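Local coordinates for muconolactone isomerase-like protein (Thermus thermophilus, PDB 1VDH) that catalyses the hydrogen peroxide-dependent decarboxylation of Fe-coproporphyrin III to heme b, by way of harderoheme, as a homopentamer, at residues D155-Y158 with M159-A162; S167-K170 with A171-E174. All coordinates share one frame; numbering follows the deposited sequence.

Contact 1 (155-158 with 159-162) and contact 2 (167-170 with 171-174) lie in series: a 3-10 turn leaves the short strand 155-156, and helix 162-177 follows. Their centres are about 15 Å apart, yet the side chains meet. Trp157 CZ3 packs 3.7 Å from Leu168 CD1, and Leu160 CD1 lies 3.8 Å from the same methyl. Trp157 CH2 also comes within 3.9 Å of Met169 CG, one turn before His172, the predicted axial ligand of Fe-coproporphyrin III. At their nearest atoms, the Trp157 side chain is about 8 Å from that of His172 and about 4 Å from that of Lys149, another predicted binding residue; the turn therefore lies beside the predicted coproheme site.

Contact 1 of 2, residues D155-Y158 with M159-A162; sequences DNWY and MLPA
Leu160 folds back over the turn it has just left, and its side chain can be followed outward from the main chain. CB rests 3.4 Å from Trp157 O. Beyond it, CG lies over a pair of backbone oxygens, 3.6 Å from Asn156 O and equally near Trp157 O. With CG anti to the carbonyl carbon (chi1 -68°) and CD1 anti to CA (chi2 174°), CD1 lies as near Trp157 O as Trp157 CE3, 3.9 Å from each. There, on the benzo part of the indole, the two side chains cross at nearly a right angle.

The backbone beneath is a short 3-10 turn, recognisable by its i to i+3 bonds. Met159 N donates to Asn156 O and Leu160 N to Trp157 O, both at 3.2 Å. Beside the turn, Met159 CG lies 3.7 Å from Asn156 CG, and the thioether chain then bends away from the segment.

Trp157 CD1 sits over the centre of one face of the Tyr158 ring, 4.0 Å above its plane, while Phe219 of a second subunit meets that ring edge-to-face. Trp157 itself makes a cation-pi contact with Lys149, predicted to bind Fe-coproporphyrin III, and an edge-to-face contact with Tyr226. The turn thus links strand 155-156, paired antiparallel with strand 141-152, to helix 162-177, for which Pro161 is the N-cap, with helix 221-226 packed against Trp157 and Leu160.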
ATOM      1  N   ASP A 155     -10.028   1.763 -23.358  1.00 13.51           N
ATOM      2  CA  ASP A 155     -10.544   0.515 -22.813  1.00 11.85           C
ATOM      3  C   ASP A 155     -11.536   0.853 -21.704  1.00 11.80           C
ATOM      4  O   ASP A 155     -11.210   0.761 -20.519  1.00 10.18           O
ATOM      5  CB  ASP A 155      -9.411  -0.348 -22.243  1.00 13.18           C
ATOM      6  CG  ASP A 155      -8.370  -0.728 -23.283  1.00 14.42           C
ATOM      7  OD1 ASP A 155      -7.230  -1.029 -22.878  1.00 14.11           O
ATOM      8  OD2 ASP A 155      -8.685  -0.748 -24.492  1.00 11.93           O
ATOM      9  N   ASN A 156     -12.722   1.311 -22.092  1.00 11.96           N
ATOM     10  CA  ASN A 156     -13.748   1.656 -21.120  1.00 11.19           C
ATOM     11  C   ASN A 156     -14.977   0.788 -21.351  1.00 11.46           C
ATOM     12  O   ASN A 156     -15.819   1.079 -22.202  1.00  9.42           O
ATOM     13  CB  ASN A 156     -14.106   3.144 -21.190  1.00 11.19           C
ATOM     14  CG  ASN A 156     -14.875   3.615 -19.960  1.00 10.24           C
ATOM     15  OD1 ASN A 156     -14.529   4.621 -19.341  1.00 10.88           O
ATOM     16  ND2 ASN A 156     -15.907   2.875 -19.592  1.00  4.11           N
ATOM     17  N   TRP A 157     -15.067  -0.280 -20.566  1.00 10.37           N
ATOM     18  CA  TRP A 157     -16.161  -1.236 -20.654  1.00 11.60           C
ATOM     19  C   TRP A 157     -17.547  -0.611 -20.500  1.00 12.31           C
ATOM     20  O   TRP A 157     -18.463  -0.905 -21.271  1.00 11.09           O
ATOM     21  CB  TRP A 157     -15.967  -2.321 -19.589  1.00 10.86           C
ATOM     22  CG  TRP A 157     -17.100  -3.298 -19.490  1.00 10.73           C
ATOM     23  CD1 TRP A 157     -18.112  -3.289 -18.573  1.00  9.88           C
ATOM     24  CD2 TRP A 157     -17.313  -4.449 -20.313  1.00  8.37           C
ATOM     25  NE1 TRP A 157     -18.936  -4.368 -18.769  1.00  9.38           N
ATOM     26  CE2 TRP A 157     -18.468  -5.099 -19.829  1.00  9.46           C
ATOM     27  CE3 TRP A 157     -16.636  -4.998 -21.409  1.00 10.65           C
ATOM     28  CZ2 TRP A 157     -18.963  -6.276 -20.402  1.00  9.36           C
ATOM     29  CZ3 TRP A 157     -17.127  -6.171 -21.980  1.00 10.61           C
ATOM     30  CH2 TRP A 157     -18.281  -6.796 -21.473  1.00 10.85           C
ATOM     31  N   TYR A 158     -17.688   0.246 -19.495  1.00 12.40           N
ATOM     32  CA  TYR A 158     -18.962   0.886 -19.204  1.00 12.27           C
ATOM     33  C   TYR A 158     -19.480   1.880 -20.243  1.00 13.55           C
ATOM     34  O   TYR A 158     -20.660   2.227 -20.228  1.00 13.32           O
ATOM     35  CB  TYR A 158     -18.925   1.508 -17.806  1.00 11.71           C
ATOM     36  CG  TYR A 158     -18.888   0.470 -16.709  1.00 10.10           C
ATOM     37  CD1 TYR A 158     -20.068  -0.049 -16.175  1.00  9.82           C
ATOM     38  CD2 TYR A 158     -17.673  -0.016 -16.216  1.00  8.18           C
ATOM     39  CE1 TYR A 158     -20.043  -1.031 -15.175  1.00 10.03           C
ATOM     40  CE2 TYR A 158     -17.636  -0.990 -15.220  1.00  7.81           C
ATOM     41  CZ  TYR A 158     -18.824  -1.494 -14.703  1.00 10.09           C
ATOM     42  OH  TYR A 158     -18.794  -2.457 -13.711  1.00 10.72           O
ATOM     43  N   MET A 159     -18.608   2.324 -21.147  1.00 12.38           N
ATOM     44  CA  MET A 159     -19.011   3.257 -22.199  1.00 13.29           C
ATOM     45  C   MET A 159     -19.405   2.532 -23.489  1.00 13.90           C
ATOM     46  O   MET A 159     -19.991   3.127 -24.390  1.00 14.19           O
ATOM     47  CB  MET A 159     -17.890   4.257 -22.495  1.00 12.83           C
ATOM     48  CG  MET A 159     -17.750   5.365 -21.466  1.00 12.20           C
ATOM     49  SD  MET A 159     -19.261   6.358 -21.313  1.00 13.37           S
ATOM     50  CE  MET A 159     -19.184   7.309 -22.847  1.00 13.69           C
ATOM     51  N   LEU A 160     -19.094   1.241 -23.562  1.00 13.01           N
ATOM     52  CA  LEU A 160     -19.405   0.438 -24.743  1.00 13.46           C
ATOM     53  C   LEU A 160     -20.898   0.218 -24.939  1.00 14.81           C
ATOM     54  O   LEU A 160     -21.675   0.295 -23.988  1.00 13.48           O
ATOM     55  CB  LEU A 160     -18.755  -0.944 -24.631  1.00 12.15           C
ATOM     56  CG  LEU A 160     -17.240  -1.099 -24.700  1.00 10.17           C
ATOM     57  CD1 LEU A 160     -16.894  -2.552 -24.419  1.00  9.69           C
ATOM     58  CD2 LEU A 160     -16.731  -0.669 -26.074  1.00 12.25           C
ATOM     59  N   PRO A 161     -21.324   0.010 -26.199  1.00 14.73           N
ATOM     60  CA  PRO A 161     -22.740  -0.236 -26.490  1.00 14.82           C
ATOM     61  C   PRO A 161     -23.038  -1.639 -25.954  1.00 14.45           C
ATOM     62  O   PRO A 161     -22.138  -2.484 -25.905  1.00 12.89           O
ATOM     63  CB  PRO A 161     -22.777  -0.239 -28.022  1.00 15.28           C
ATOM     64  CG  PRO A 161     -21.648   0.661 -28.400  1.00 16.66           C
ATOM     65  CD  PRO A 161     -20.563   0.232 -27.442  1.00 13.69           C
ATOM     66  N   ALA A 162     -24.283  -1.894 -25.561  1.00 13.16           N
ATOM     67  CA  ALA A 162     -24.663  -3.203 -25.038  1.00 13.92           C
ATOM     68  C   ALA A 162     -24.362  -4.316 -26.041  1.00 14.57           C
ATOM     69  O   ALA A 162     -23.956  -5.414 -25.659  1.00 11.70           O
ATOM     70  CB  ALA A 162     -26.140  -3.216 -24.659  1.00 13.47           C
TER

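Contact 2 of 2, residues S167-K170 with A171-E174; sequences SLMK and AHGE
Lys170 and Glu174 start their side chains differently: in Lys170, CG stands anti to the backbone N (chi1 -169°), whereas in Glu174 it is anti to the carbonyl carbon (chi1 -70°). Both chains run extended beyond CG and meet at a slant on the exposed side of the helix. The carboxylate oxygen OE1 of Glu174 touches the methylene part of the lysine, 3.7 Å from Lys170 CG, without forming a salt bridge; Lys170 NZ remains 5.2 Å from OE1. At that separation the opposite charges may still attract modestly. Closer in, Glu174 CG lies 3.1 Å from Lys170 O, the same oxygen that accepts the bond from Glu174 N.

That bond belongs to the i to i+4 pattern of an alpha helix, here the middle of helix 162-177 in a member of the chlorite dismutase family, whose fold belongs to the dimeric alpha+beta barrels. Gly173 N donates to Met169 O at 2.9 Å, and Glu174 N makes a bond of equal length. The two preceding bonds, from Ala171 N to Ser167 O and from His172 N to Leu168 O, are longer and weak.

On another side of the helix, His172 CB rests 3.3 Å from Met169 O, and the imidazole is carried outward toward Val222 and Ser223 of helix 221-226. His172 is predicted to be the axial ligand of the iron in Fe-coproporphyrin III, and nearby Ser223 is predicted to bind the same compound. Met169 bends at each torsion so that its methyl CE approaches the imidazole obliquely, 4.4 Å from His172 CD2. One residue earlier, Leu168 instead packs on Tyr226 of helix 221-226 and on Arg3 of a third subunit.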
ATOM      1  N   SER A 167     -21.208  -9.290 -27.483  1.00 12.54           N
ATOM      2  CA  SER A 167     -20.321 -10.088 -28.329  1.00 14.42           C
ATOM      3  C   SER A 167     -19.036 -10.459 -27.587  1.00 13.51           C
ATOM      4  O   SER A 167     -18.505 -11.556 -27.767  1.00 11.96           O
ATOM      5  CB  SER A 167     -20.001  -9.366 -29.643  1.00 15.52           C
ATOM      6  OG  SER A 167     -19.317  -8.149 -29.412  1.00 24.46           O
ATOM      7  N   LEU A 168     -18.567  -9.555 -26.730  1.00 12.00           N
ATOM      8  CA  LEU A 168     -17.356  -9.787 -25.947  1.00 11.57           C
ATOM      9  C   LEU A 168     -17.577 -10.887 -24.908  1.00 12.67           C
ATOM     10  O   LEU A 168     -16.705 -11.733 -24.695  1.00 12.19           O
ATOM     11  CB  LEU A 168     -16.903  -8.485 -25.276  1.00 11.09           C
ATOM     12  CG  LEU A 168     -16.310  -7.441 -26.231  1.00 10.18           C
ATOM     13  CD1 LEU A 168     -16.143  -6.104 -25.532  1.00 12.45           C
ATOM     14  CD2 LEU A 168     -14.983  -7.942 -26.773  1.00 11.33           C
ATOM     15  N   MET A 169     -18.756 -10.890 -24.286  1.00 13.08           N
ATOM     16  CA  MET A 169     -19.096 -11.898 -23.282  1.00 14.02           C
ATOM     17  C   MET A 169     -19.378 -13.261 -23.913  1.00 15.99           C
ATOM     18  O   MET A 169     -19.122 -14.302 -23.302  1.00 13.64           O
ATOM     19  CB  MET A 169     -20.303 -11.455 -22.446  1.00 14.33           C
ATOM     20  CG  MET A 169     -20.024 -10.281 -21.516  1.00 14.92           C
ATOM     21  SD  MET A 169     -18.640 -10.581 -20.382  1.00 15.94           S
ATOM     22  CE  MET A 169     -19.321 -11.925 -19.361  1.00 16.14           C
ATOM     23  N   LYS A 170     -19.902 -13.253 -25.136  1.00 17.98           N
ATOM     24  CA  LYS A 170     -20.204 -14.500 -25.831  1.00 19.78           C
ATOM     25  C   LYS A 170     -18.913 -15.285 -26.079  1.00 18.95           C
ATOM     26  O   LYS A 170     -18.849 -16.486 -25.812  1.00 18.23           O
ATOM     27  CB  LYS A 170     -20.944 -14.231 -27.148  1.00 20.69           C
ATOM     28  CG  LYS A 170     -21.513 -15.488 -27.793  1.00 25.78           C
ATOM     29  CD  LYS A 170     -22.420 -15.168 -28.972  1.00 28.90           C
ATOM     30  CE  LYS A 170     -23.021 -16.444 -29.559  1.00 32.32           C
ATOM     31  NZ  LYS A 170     -23.992 -16.159 -30.655  1.00 32.52           N
ATOM     32  N   ALA A 171     -17.877 -14.585 -26.540  1.00 18.19           N
ATOM     33  CA  ALA A 171     -16.577 -15.200 -26.810  1.00 16.67           C
ATOM     34  C   ALA A 171     -15.963 -15.741 -25.522  1.00 17.96           C
ATOM     35  O   ALA A 171     -15.307 -16.785 -25.524  1.00 16.77           O
ATOM     36  CB  ALA A 171     -15.643 -14.181 -27.451  1.00 18.77           C
ATOM     37  N   HIS A 172     -16.177 -15.016 -24.427  1.00 17.21           N
ATOM     38  CA  HIS A 172     -15.679 -15.400 -23.111  1.00 17.33           C
ATOM     39  C   HIS A 172     -16.349 -16.708 -22.693  1.00 18.29           C
ATOM     40  O   HIS A 172     -15.677 -17.659 -22.274  1.00 16.89           O
ATOM     41  CB  HIS A 172     -15.997 -14.295 -22.098  1.00 18.80           C
ATOM     42  CG  HIS A 172     -15.401 -14.520 -20.744  1.00 21.63           C
ATOM     43  ND1 HIS A 172     -14.044 -14.449 -20.507  1.00 23.03           N
ATOM     44  CD2 HIS A 172     -15.977 -14.802 -19.552  1.00 23.19           C
ATOM     45  CE1 HIS A 172     -13.811 -14.673 -19.226  1.00 22.58           C
ATOM     46  NE2 HIS A 172     -14.966 -14.892 -18.624  1.00 23.81           N
ATOM     47  N   GLY A 173     -17.676 -16.750 -22.828  1.00 16.89           N
ATOM     48  CA  GLY A 173     -18.434 -17.941 -22.482  1.00 17.26           C
ATOM     49  C   GLY A 173     -18.014 -19.138 -23.316  1.00 16.74           C
ATOM     50  O   GLY A 173     -17.968 -20.264 -22.818  1.00 16.92           O
ATOM     51  N   GLU A 174     -17.699 -18.890 -24.584  1.00 18.40           N
ATOM     52  CA  GLU A 174     -17.261 -19.942 -25.499  1.00 19.94           C
ATOM     53  C   GLU A 174     -15.926 -20.526 -25.052  1.00 21.21           C
ATOM     54  O   GLU A 174     -15.768 -21.747 -24.970  1.00 19.79           O
ATOM     55  CB  GLU A 174     -17.118 -19.390 -26.917  1.00 22.73           C
ATOM     56  CG  GLU A 174     -18.439 -19.039 -27.589  1.00 29.69           C
ATOM     57  CD  GLU A 174     -18.263 -18.345 -28.931  1.00 33.00           C
ATOM     58  OE1 GLU A 174     -19.285 -17.931 -29.519  1.00 34.99           O
ATOM     59  OE2 GLU A 174     -17.109 -18.210 -29.401  1.00 35.68           O
TER